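Local coordinates for protein 3-hexulose-6-phosphate isomerase (Methanocaldococcus jannaschii, PDB 1JEO) that catalyses the interconversion of D-arabino-hex-3-ulose 6-phosphate and fructose 6-phosphate, on the route to ribose 5-phosphate, at residues I37-G47 with L62-V72; E5-I16 with E133-P141. All coordinates share one frame; numbering follows the deposited sequence.

Contact 1: I37-G47 with L62-V72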
loop_
_atom_site.group_PDB
_atom_site.type_symbol
_atom_site.label_atom_id
_atom_site.label_comp_id
_atom_site.label_asym_id
_atom_site.label_seq_id
_atom_site.Cartn_x
_atom_site.Cartn_y
_atom_site.Cartn_z
ATOM N N ILE A 37 1.208 9.305 -5.935
ATOM C CA ILE A 37 1.345 8.227 -6.929
ATOM C C ILE A 37 1.376 8.806 -8.358
ATOM O O ILE A 37 2.204 8.392 -9.179
ATOM C CB ILE A 37 0.207 7.142 -6.756
ATOM C CG1 ILE A 37 0.527 6.236 -5.556
ATOM C CG2 ILE A 37 0.016 6.287 -8.027
ATOM C CD1 ILE A 37 -0.591 5.261 -5.171
ATOM N N ILE A 38 0.520 9.798 -8.616
ATOM C CA ILE A 38 0.430 10.462 -9.925
ATOM C C ILE A 38 1.632 11.391 -10.201
ATOM O O ILE A 38 2.111 11.477 -11.341
ATOM C CB ILE A 38 -0.946 11.216 -10.063
ATOM C CG1 ILE A 38 -2.087 10.189 -10.094
ATOM C CG2 ILE A 38 -1.006 12.086 -11.334
ATOM C CD1 ILE A 38 -3.480 10.776 -9.928
ATOM N N LYS A 39 2.152 12.015 -9.145
ATOM C CA LYS A 39 3.283 12.937 -9.256
ATOM C C LYS A 39 4.663 12.286 -9.241
ATOM O O LYS A 39 5.643 12.906 -9.662
ATOM C CB LYS A 39 3.204 14.019 -8.174
ATOM C CG LYS A 39 2.128 15.064 -8.424
ATOM C CD LYS A 39 2.084 16.077 -7.298
ATOM C CE LYS A 39 1.087 17.184 -7.587
ATOM N NZ LYS A 39 0.983 18.127 -6.437
ATOM N N ALA A 40 4.742 11.040 -8.774
ATOM C CA ALA A 40 6.014 10.315 -8.710
ATOM C C ALA A 40 6.522 9.863 -10.074
ATOM O O ALA A 40 5.729 9.611 -10.984
ATOM C CB ALA A 40 5.896 9.118 -7.790
ATOM N N LYS A 41 7.847 9.784 -10.205
ATOM C CA LYS A 41 8.497 9.332 -11.434
ATOM C C LYS A 41 8.405 7.798 -11.429
ATOM O O LYS A 41 7.861 7.201 -12.358
ATOM C CB LYS A 41 9.961 9.801 -11.466
ATOM C CG LYS A 41 10.664 9.689 -12.822
ATOM C CD LYS A 41 10.173 10.733 -13.820
ATOM C CE LYS A 41 10.870 10.580 -15.168
ATOM N NZ LYS A 41 10.391 11.575 -16.170
ATOM N N LYS A 42 8.915 7.181 -10.361
ATOM C CA LYS A 42 8.872 5.726 -10.178
ATOM C C LYS A 42 8.288 5.442 -8.789
ATOM O O LYS A 42 8.483 6.224 -7.855
ATOM C CB LYS A 42 10.263 5.071 -10.314
ATOM C CG LYS A 42 11.062 5.439 -11.575
ATOM C CD LYS A 42 12.288 4.553 -11.824
ATOM C CE LYS A 42 13.351 4.620 -10.723
ATOM N NZ LYS A 42 14.016 5.934 -10.548
ATOM N N ILE A 43 7.526 4.354 -8.670
ATOM C CA ILE A 43 6.894 3.969 -7.403
ATOM C C ILE A 43 7.467 2.642 -6.904
ATOM O O ILE A 43 7.492 1.652 -7.634
ATOM C CB ILE A 43 5.340 3.869 -7.547
ATOM C CG1 ILE A 43 4.778 5.190 -8.086
ATOM C CG2 ILE A 43 4.687 3.584 -6.182
ATOM C CD1 ILE A 43 3.516 5.053 -8.864
ATOM N N PHE A 44 7.929 2.643 -5.654
ATOM C CA PHE A 44 8.524 1.462 -5.025
ATOM C C PHE A 44 7.682 0.942 -3.871
ATOM O O PHE A 44 7.264 1.706 -3.005
ATOM C CB PHE A 44 9.934 1.778 -4.511
ATOM C CG PHE A 44 10.940 2.036 -5.594
ATOM C CD1 PHE A 44 10.965 3.270 -6.278
ATOM C CD2 PHE A 44 11.890 1.057 -5.923
ATOM C CE1 PHE A 44 11.933 3.526 -7.275
ATOM C CE2 PHE A 44 12.866 1.300 -6.922
ATOM C CZ PHE A 44 12.886 2.539 -7.598
ATOM N N ILE A 45 7.415 -0.361 -3.878
ATOM C CA ILE A 45 6.625 -0.994 -2.824
ATOM C C ILE A 45 7.486 -2.041 -2.109
ATOM O O ILE A 45 8.273 -2.740 -2.747
ATOM C CB ILE A 45 5.353 -1.732 -3.384
ATOM C CG1 ILE A 45 4.644 -0.935 -4.493
ATOM C CG2 ILE A 45 4.392 -2.098 -2.240
ATOM C CD1 ILE A 45 3.989 0.351 -4.093
ATOM N N PHE A 46 7.330 -2.138 -0.788
ATOM C CA PHE A 46 8.050 -3.127 0.015
ATOM C C PHE A 46 7.251 -3.573 1.236
ATOM O O PHE A 46 6.487 -2.805 1.829
ATOM C CB PHE A 46 9.446 -2.633 0.455
ATOM C CG PHE A 46 10.304 -3.707 1.108
ATOM C CD1 PHE A 46 10.692 -4.864 0.388
ATOM C CD2 PHE A 46 10.695 -3.590 2.456
ATOM C CE1 PHE A 46 11.460 -5.895 0.999
ATOM C CE2 PHE A 46 11.465 -4.614 3.085
ATOM C CZ PHE A 46 11.847 -5.768 2.349
ATOM N N GLY A 47 7.510 -4.820 1.616
ATOM C CA GLY A 47 6.898 -5.450 2.762
ATOM C C GLY A 47 7.540 -6.816 2.898
ATOM O O GLY A 47 8.087 -7.351 1.926
ATOM N N LEU A 62 -0.557 -1.363 -10.188
ATOM C CA LEU A 62 -0.103 -0.006 -10.533
ATOM C C LEU A 62 0.585 -0.022 -11.895
ATOM O O LEU A 62 0.453 0.918 -12.688
ATOM C CB LEU A 62 0.866 0.540 -9.488
ATOM C CG LEU A 62 0.307 1.163 -8.211
ATOM C CD1 LEU A 62 1.471 1.602 -7.348
ATOM C CD2 LEU A 62 -0.606 2.354 -8.529
ATOM N N MET A 63 1.268 -1.135 -12.167
ATOM C CA MET A 63 1.964 -1.365 -13.428
ATOM C C MET A 63 0.911 -1.516 -14.536
ATOM O O MET A 63 1.073 -0.949 -15.620
ATOM C CB MET A 63 2.842 -2.620 -13.302
ATOM C CG MET A 63 3.644 -3.026 -14.532
ATOM S SD MET A 63 2.723 -4.038 -15.713
ATOM C CE MET A 63 2.948 -3.026 -17.071
ATOM N N HIS A 64 -0.177 -2.231 -14.234
ATOM C CA HIS A 64 -1.284 -2.462 -15.173
ATOM C C HIS A 64 -1.928 -1.160 -15.650
ATOM O O HIS A 64 -2.403 -1.077 -16.784
ATOM C CB HIS A 64 -2.367 -3.339 -14.533
ATOM C CG HIS A 64 -1.978 -4.773 -14.358
ATOM N ND1 HIS A 64 -0.974 -5.373 -15.088
ATOM C CD2 HIS A 64 -2.481 -5.736 -13.549
ATOM C CE1 HIS A 64 -0.880 -6.643 -14.736
ATOM N NE2 HIS A 64 -1.783 -6.890 -13.805
ATOM N N LEU A 65 -1.900 -0.144 -14.785
ATOM C CA LEU A 65 -2.458 1.174 -15.082
ATOM C C LEU A 65 -1.495 2.120 -15.812
ATOM O O LEU A 65 -1.880 3.236 -16.174
ATOM C CB LEU A 65 -2.989 1.836 -13.804
ATOM C CG LEU A 65 -4.102 1.145 -13.007
ATOM C CD1 LEU A 65 -4.565 2.086 -11.917
ATOM C CD2 LEU A 65 -5.271 0.753 -13.893
ATOM N N GLY A 66 -0.251 1.680 -16.009
ATOM C CA GLY A 66 0.726 2.488 -16.726
ATOM C C GLY A 66 1.813 3.188 -15.943
ATOM O O GLY A 66 2.642 3.874 -16.539
ATOM N N PHE A 67 1.813 3.030 -14.621
ATOM C CA PHE A 67 2.828 3.651 -13.768
ATOM C C PHE A 67 4.108 2.823 -13.779
ATOM O O PHE A 67 4.068 1.632 -14.089
ATOM C CB PHE A 67 2.322 3.755 -12.325
ATOM C CG PHE A 67 1.131 4.654 -12.159
ATOM C CD1 PHE A 67 -0.163 4.112 -12.075
ATOM C CD2 PHE A 67 1.293 6.048 -12.087
ATOM C CE1 PHE A 67 -1.296 4.951 -11.924
ATOM C CE2 PHE A 67 0.173 6.907 -11.936
ATOM C CZ PHE A 67 -1.128 6.354 -11.854
ATOM N N LYS A 68 5.240 3.467 -13.491
ATOM C CA LYS A 68 6.533 2.776 -13.411
ATOM C C LYS A 68 6.609 2.271 -11.966
ATOM O O LYS A 68 7.049 2.976 -11.054
ATOM C CB LYS A 68 7.694 3.717 -13.770
ATOM C CG LYS A 68 7.694 4.148 -15.243
ATOM C CD LYS A 68 9.062 4.631 -15.729
ATOM C CE LYS A 68 9.375 6.056 -15.286
ATOM N NZ LYS A 68 10.738 6.491 -15.717
ATOM N N SER A 69 6.042 1.083 -11.774
ATOM C CA SER A 69 5.943 0.433 -10.472
ATOM C C SER A 69 6.982 -0.656 -10.275
ATOM O O SER A 69 7.313 -1.381 -11.216
ATOM C CB SER A 69 4.545 -0.163 -10.322
ATOM O OG SER A 69 4.317 -0.631 -9.009
ATOM N N TYR A 70 7.515 -0.752 -9.056
ATOM C CA TYR A 70 8.528 -1.754 -8.718
ATOM C C TYR A 70 8.354 -2.287 -7.308
ATOM O O TYR A 70 7.804 -1.608 -6.437
ATOM C CB TYR A 70 9.951 -1.167 -8.827
ATOM C CG TYR A 70 10.345 -0.698 -10.209
ATOM C CD1 TYR A 70 10.380 0.680 -10.520
ATOM C CD2 TYR A 70 10.629 -1.626 -11.238
ATOM C CE1 TYR A 70 10.682 1.128 -11.837
ATOM C CE2 TYR A 70 10.934 -1.189 -12.559
ATOM C CZ TYR A 70 10.955 0.188 -12.843
ATOM O OH TYR A 70 11.243 0.619 -14.116
ATOM N N PHE A 71 8.766 -3.534 -7.109
ATOM C CA PHE A 71 8.746 -4.134 -5.782
ATOM C C PHE A 71 10.218 -4.302 -5.409
ATOM O O PHE A 71 10.987 -4.895 -6.169
ATOM C CB PHE A 71 8.016 -5.483 -5.744
ATOM C CG PHE A 71 7.721 -5.960 -4.342
ATOM C CD1 PHE A 71 6.601 -5.469 -3.645
ATOM C CD2 PHE A 71 8.598 -6.847 -3.679
ATOM C CE1 PHE A 71 6.355 -5.847 -2.299
ATOM C CE2 PHE A 71 8.370 -7.233 -2.332
ATOM C CZ PHE A 71 7.244 -6.731 -1.640
ATOM N N VAL A 72 10.593 -3.784 -4.239
ATOM C CA VAL A 72 11.972 -3.848 -3.738
ATOM C C VAL A 72 12.363 -5.301 -3.433
ATOM O O VAL A 72 11.621 -6.024 -2.769
ATOM C CB VAL A 72 12.150 -2.952 -2.472
ATOM C CG1 VAL A 72 13.601 -2.950 -1.982
ATOM C CG2 VAL A 72 11.688 -1.525 -2.755
HETATM O O HOH W 1 5.187 6.180 -12.558
#
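Ile43 and Ile45 each use backbone N and O to bond to strand 69-71 and its flanking residues Lys68 and Val72, four bonds in the pattern of parallel strands, which helix 49-64 joins in a beta-alpha-beta unit. The first runs from Ile43 N to Lys68 O at 2.8 Å, and the last from Val72 N to Ile45 O. Just ahead of the paired residues in sequence, a water accepts from Lys68 N and donates to Lys41 O.

Along the Phe67 side chain, CB lies 3.9 Å from Ile43 CD1, and CG and CD2 stay against that same methyl. Farther out, CE2 lies 3.7 Å from Ile37 O. At the tip, CZ meets Ile37 CG2, which sits over one ring face in a CH-pi contact, 4.0 Å from the ring centroid. With CG1 of Ile37 at chi1 -77°, this methyl falls opposite the backbone N, which also puts it against Leu62 CD2.

On the face bearing Phe44, that ring and Tyr70 meet obliquely, their planes 39° apart. Lys42 lays its CD 3.8 Å from Tyr70 CE1, and its ammonium forms salt bridges with Asp84 and Glu81.

Toward Gly47, near Ser51 and Ser90, which probably bind substrate, Ile45 O stands 3.3 Å from Phe71 CD1, over the ring face. Backbone bonds thus set the register, and both faces are largely apolar; buried Lys42 is paired to acids, Lys41 and Lys68 exposed.

Contact 2: E5-I16 with E133-P141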
loop_
_atom_site.group_PDB
_atom_site.type_symbol
_atom_site.label_atom_id
_atom_site.label_comp_id
_atom_site.label_asym_id
_atom_site.label_seq_id
_atom_site.Cartn_x
_atom_site.Cartn_y
_atom_site.Cartn_z
ATOM N N GLU A 5 -18.067 -16.349 14.185
ATOM C CA GLU A 5 -17.383 -15.213 14.816
ATOM C C GLU A 5 -16.304 -14.570 13.926
ATOM O O GLU A 5 -16.208 -13.343 13.861
ATOM C CB GLU A 5 -16.759 -15.684 16.137
ATOM C CG GLU A 5 -16.283 -14.589 17.085
ATOM C CD GLU A 5 -15.582 -15.151 18.310
ATOM O OE1 GLU A 5 -14.374 -14.878 18.488
ATOM O OE2 GLU A 5 -16.237 -15.873 19.093
ATOM N N GLU A 6 -15.527 -15.402 13.230
ATOM C CA GLU A 6 -14.443 -14.935 12.356
ATOM C C GLU A 6 -14.917 -14.162 11.132
ATOM O O GLU A 6 -14.315 -13.149 10.776
ATOM C CB GLU A 6 -13.542 -16.097 11.921
ATOM C CG GLU A 6 -12.674 -16.698 13.029
ATOM C CD GLU A 6 -13.446 -17.550 14.024
ATOM O OE1 GLU A 6 -12.997 -17.661 15.183
ATOM O OE2 GLU A 6 -14.492 -18.119 13.651
ATOM N N LEU A 7 -16.018 -14.621 10.529
ATOM C CA LEU A 7 -16.604 -13.973 9.355
ATOM C C LEU A 7 -17.186 -12.608 9.734
ATOM O O LEU A 7 -17.101 -11.660 8.952
ATOM C CB LEU A 7 -17.679 -14.867 8.719
ATOM C CG LEU A 7 -18.302 -14.440 7.378
ATOM C CD1 LEU A 7 -17.253 -14.359 6.270
ATOM C CD2 LEU A 7 -19.374 -15.420 7.000
ATOM N N ASP A 8 -17.722 -12.510 10.953
ATOM C CA ASP A 8 -18.292 -11.264 11.476
ATOM C C ASP A 8 -17.201 -10.228 11.752
ATOM O O ASP A 8 -17.407 -9.032 11.533
ATOM C CB ASP A 8 -19.094 -11.515 12.760
ATOM C CG ASP A 8 -20.459 -12.142 12.498
ATOM O OD1 ASP A 8 -21.038 -12.691 13.458
ATOM O OD2 ASP A 8 -20.960 -12.080 11.351
ATOM N N ILE A 9 -16.040 -10.704 12.208
ATOM C CA ILE A 9 -14.891 -9.841 12.495
ATOM C C ILE A 9 -14.342 -9.285 11.177
ATOM O O ILE A 9 -14.116 -8.079 11.068
ATOM C CB ILE A 9 -13.811 -10.591 13.334
ATOM C CG1 ILE A 9 -14.313 -10.719 14.779
ATOM C CG2 ILE A 9 -12.448 -9.855 13.312
ATOM C CD1 ILE A 9 -13.585 -11.744 15.612
ATOM N N VAL A 10 -14.232 -10.152 10.164
ATOM C CA VAL A 10 -13.745 -9.745 8.844
ATOM C C VAL A 10 -14.723 -8.744 8.205
ATOM O O VAL A 10 -14.287 -7.716 7.693
ATOM C CB VAL A 10 -13.506 -10.964 7.896
ATOM C CG1 VAL A 10 -13.064 -10.484 6.516
ATOM C CG2 VAL A 10 -12.428 -11.881 8.470
ATOM N N SER A 11 -16.031 -9.019 8.304
ATOM C CA SER A 11 -17.076 -8.139 7.752
ATOM C C SER A 11 -17.064 -6.737 8.367
ATOM O O SER A 11 -17.209 -5.747 7.650
ATOM C CB SER A 11 -18.469 -8.750 7.935
ATOM O OG SER A 11 -18.633 -9.900 7.131
ATOM N N ASN A 12 -16.852 -6.664 9.683
ATOM C CA ASN A 12 -16.802 -5.388 10.396
ATOM C C ASN A 12 -15.495 -4.632 10.152
ATOM O O ASN A 12 -15.468 -3.400 10.232
ATOM C CB ASN A 12 -17.058 -5.580 11.895
ATOM C CG ASN A 12 -18.513 -5.905 12.202
ATOM O OD1 ASN A 12 -19.431 -5.244 11.712
ATOM N ND2 ASN A 12 -18.728 -6.928 13.018
ATOM N N ASN A 13 -14.433 -5.372 9.818
ATOM C CA ASN A 13 -13.118 -4.787 9.510
ATOM C C ASN A 13 -13.148 -4.058 8.167
ATOM O O ASN A 13 -12.498 -3.026 8.006
ATOM C CB ASN A 13 -12.022 -5.858 9.469
ATOM C CG ASN A 13 -11.524 -6.255 10.847
ATOM O OD1 ASN A 13 -10.968 -7.338 11.018
ATOM N ND2 ASN A 13 -11.675 -5.366 11.825
ATOM N N ILE A 14 -13.926 -4.592 7.220
ATOM C CA ILE A 14 -14.066 -4.004 5.881
ATOM C C ILE A 14 -14.864 -2.702 5.969
ATOM O O ILE A 14 -14.597 -1.762 5.219
ATOM C CB ILE A 14 -14.745 -4.994 4.854
ATOM C CG1 ILE A 14 -14.093 -6.389 4.887
ATOM C CG2 ILE A 14 -14.663 -4.453 3.426
ATOM C CD1 ILE A 14 -12.562 -6.433 4.985
ATOM N N LEU A 15 -15.779 -2.631 6.940
ATOM C CA LEU A 15 -16.614 -1.445 7.154
ATOM C C LEU A 15 -15.835 -0.231 7.678
ATOM O O LEU A 15 -16.267 0.906 7.503
ATOM C CB LEU A 15 -17.802 -1.765 8.072
ATOM C CG LEU A 15 -18.873 -2.741 7.560
ATOM C CD1 LEU A 15 -19.926 -2.936 8.638
ATOM C CD2 LEU A 15 -19.522 -2.253 6.265
ATOM N N ILE A 16 -14.662 -0.489 8.261
ATOM C CA ILE A 16 -13.758 0.539 8.794
ATOM C C ILE A 16 -13.206 1.397 7.632
ATOM O O ILE A 16 -12.886 2.575 7.815
ATOM C CB ILE A 16 -12.612 -0.138 9.644
ATOM C CG1 ILE A 16 -13.198 -0.656 10.965
ATOM C CG2 ILE A 16 -11.415 0.797 9.893
ATOM C CD1 ILE A 16 -12.242 -1.488 11.819
ATOM N N GLU A 133 -6.454 0.262 11.692
ATOM C CA GLU A 133 -6.711 -0.318 13.011
ATOM C C GLU A 133 -7.886 -1.287 12.985
ATOM O O GLU A 133 -9.051 -0.907 13.145
ATOM C CB GLU A 133 -6.919 0.799 14.038
ATOM C CG GLU A 133 -5.699 1.705 14.186
ATOM C CD GLU A 133 -6.022 3.033 14.839
ATOM O OE1 GLU A 133 -6.648 3.888 14.174
ATOM O OE2 GLU A 133 -5.639 3.223 16.013
ATOM N N VAL A 134 -7.543 -2.548 12.737
ATOM C CA VAL A 134 -8.500 -3.643 12.642
ATOM C C VAL A 134 -8.589 -4.501 13.897
ATOM O O VAL A 134 -7.680 -4.499 14.728
ATOM C CB VAL A 134 -8.173 -4.545 11.434
ATOM C CG1 VAL A 134 -8.450 -3.794 10.150
ATOM C CG2 VAL A 134 -6.726 -5.010 11.484
ATOM N N LYS A 135 -9.675 -5.267 13.986
ATOM C CA LYS A 135 -9.928 -6.159 15.111
ATOM C C LYS A 135 -9.259 -7.518 14.869
ATOM O O LYS A 135 -9.389 -8.106 13.790
ATOM C CB LYS A 135 -11.441 -6.336 15.307
ATOM C CG LYS A 135 -11.887 -6.619 16.740
ATOM C CD LYS A 135 -11.818 -5.369 17.614
ATOM C CE LYS A 135 -12.263 -5.660 19.039
ATOM N NZ LYS A 135 -12.198 -4.444 19.896
ATOM N N LYS A 136 -8.485 -7.958 15.859
ATOM C CA LYS A 136 -7.779 -9.242 15.831
ATOM C C LYS A 136 -8.605 -10.266 16.605
ATOM O O LYS A 136 -9.495 -9.898 17.381
ATOM C CB LYS A 136 -6.411 -9.118 16.506
ATOM C CG LYS A 136 -5.337 -8.383 15.715
ATOM C CD LYS A 136 -4.031 -8.276 16.519
ATOM C CE LYS A 136 -3.359 -9.635 16.768
ATOM N NZ LYS A 136 -2.060 -9.510 17.491
ATOM N N SER A 137 -8.277 -11.544 16.422
ATOM C CA SER A 137 -8.975 -12.636 17.092
ATOM C C SER A 137 -8.025 -13.798 17.367
ATOM O O SER A 137 -6.918 -13.847 16.829
ATOM C CB SER A 137 -10.131 -13.119 16.220
ATOM O OG SER A 137 -11.111 -13.763 17.004
ATOM N N LYS A 138 -8.485 -14.751 18.175
ATOM C CA LYS A 138 -7.713 -15.945 18.536
ATOM C C LYS A 138 -7.448 -16.823 17.303
ATOM O O LYS A 138 -6.355 -17.361 17.141
ATOM C CB LYS A 138 -8.476 -16.749 19.597
ATOM C CG LYS A 138 -7.706 -17.906 20.222
ATOM C CD LYS A 138 -8.588 -18.676 21.179
ATOM C CE LYS A 138 -7.818 -19.785 21.870
ATOM N NZ LYS A 138 -8.711 -20.578 22.763
ATOM N N TYR A 139 -8.449 -16.919 16.427
ATOM C CA TYR A 139 -8.348 -17.734 15.219
ATOM C C TYR A 139 -8.024 -16.965 13.931
ATOM O O TYR A 139 -7.990 -17.533 12.836
ATOM C CB TYR A 139 -9.575 -18.646 15.098
ATOM C CG TYR A 139 -9.689 -19.606 16.271
ATOM C CD1 TYR A 139 -10.784 -19.546 17.155
ATOM C CD2 TYR A 139 -8.662 -20.537 16.544
ATOM C CE1 TYR A 139 -10.851 -20.398 18.300
ATOM C CE2 TYR A 139 -8.713 -21.388 17.675
ATOM C CZ TYR A 139 -9.808 -21.312 18.545
ATOM O OH TYR A 139 -9.852 -22.140 19.644
ATOM N N LEU A 140 -7.739 -15.671 14.099
ATOM C CA LEU A 140 -7.316 -14.751 13.030
ATOM C C LEU A 140 -6.141 -14.019 13.723
ATOM O O LEU A 140 -6.241 -12.828 14.048
ATOM C CB LEU A 140 -8.444 -13.774 12.649
ATOM C CG LEU A 140 -9.697 -14.301 11.932
ATOM C CD1 LEU A 140 -10.770 -13.228 11.900
ATOM C CD2 LEU A 140 -9.371 -14.802 10.530
ATOM N N PRO A 141 -4.994 -14.723 13.924
ATOM C CA PRO A 141 -3.791 -14.210 14.590
ATOM C C PRO A 141 -2.842 -13.333 13.792
ATOM O O PRO A 141 -2.953 -13.239 12.576
ATOM C CB PRO A 141 -3.063 -15.497 15.010
ATOM C CG PRO A 141 -3.888 -16.633 14.438
ATOM C CD PRO A 141 -4.654 -16.024 13.330
HETATM O O HOH W 2 -11.347 -16.211 16.502
#
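Ile9 and Leu140 lie alongside with their side chains running opposite ways, and their methyls make the apolar centre of a contact in which a helix packs on an irregular loop. With chi1 of Ile9 at -74°, its two branches part company: CG2, anti to the backbone N, comes 3.6 Å from Lys135 O and also touches Leu140 CD1, while CD1 at the end of the other branch reaches 3.5 Å from Ser137 OG. Leu140 CD1 is shared more widely, meeting Val10 CG2 at 4.0 Å and lying close to the backbone oxygen of Glu6.

CG of Glu6, opposite its own carbonyl carbon, lies against Leu140 CG, and the bend at chi2 (74°) then carries the carboxylate to Tyr139. There OE1 stands 3.5 Å from Tyr139 CD1, at the ring edge, with the carboxylate and ring planes 63° apart. A water gathers the polar groups at this end: it donates to Glu6 OE1, accepts from Tyr139 N, and is hydrogen-bonded to Ser137 OG.

One turn beyond Ile9, Asn13 lies across Val134, its CG 3.8 Å from Val134 CB, and its amide end faces the backbone of Lys135. Replacement by an alanine here would probably open a gap beside Val134 and take a polar group away from the Lys135 backbone, whose O would still have Thr145. Farther on, Ile16 CD1 closes the row 3.5 Å from Glu133 O.

The loop, leading from strand 128-130 into helix 144-164, packs against both that helix and helix 5-15: Val134 rests on Thr145 and Thr149, and Lys135 O accepts from Thr145 OG1. The two helices also touch each other directly, Val10 reaching Glu148 and Asn13 reaching Thr145.

Overall arrangement
Contact 1 and contact 2 lie on opposite sides of the chain's centre, about 29 Å apart between their centres, and share no helix or strand. The first is partly buried and joins consecutive strands at one edge of this chain's parallel sheet; the second is a surface contact that fastens the N-terminal helix to a loop following strand 128-130, at the other edge. Accordingly, main-chain hydrogen bonds and aromatic rings dominate contact 1, whereas contact 2 relies on aliphatic methyls and a bridging water. In sequence, 37-47 with 62-72 is nested within the long loop closed by 5-16 with 133-141.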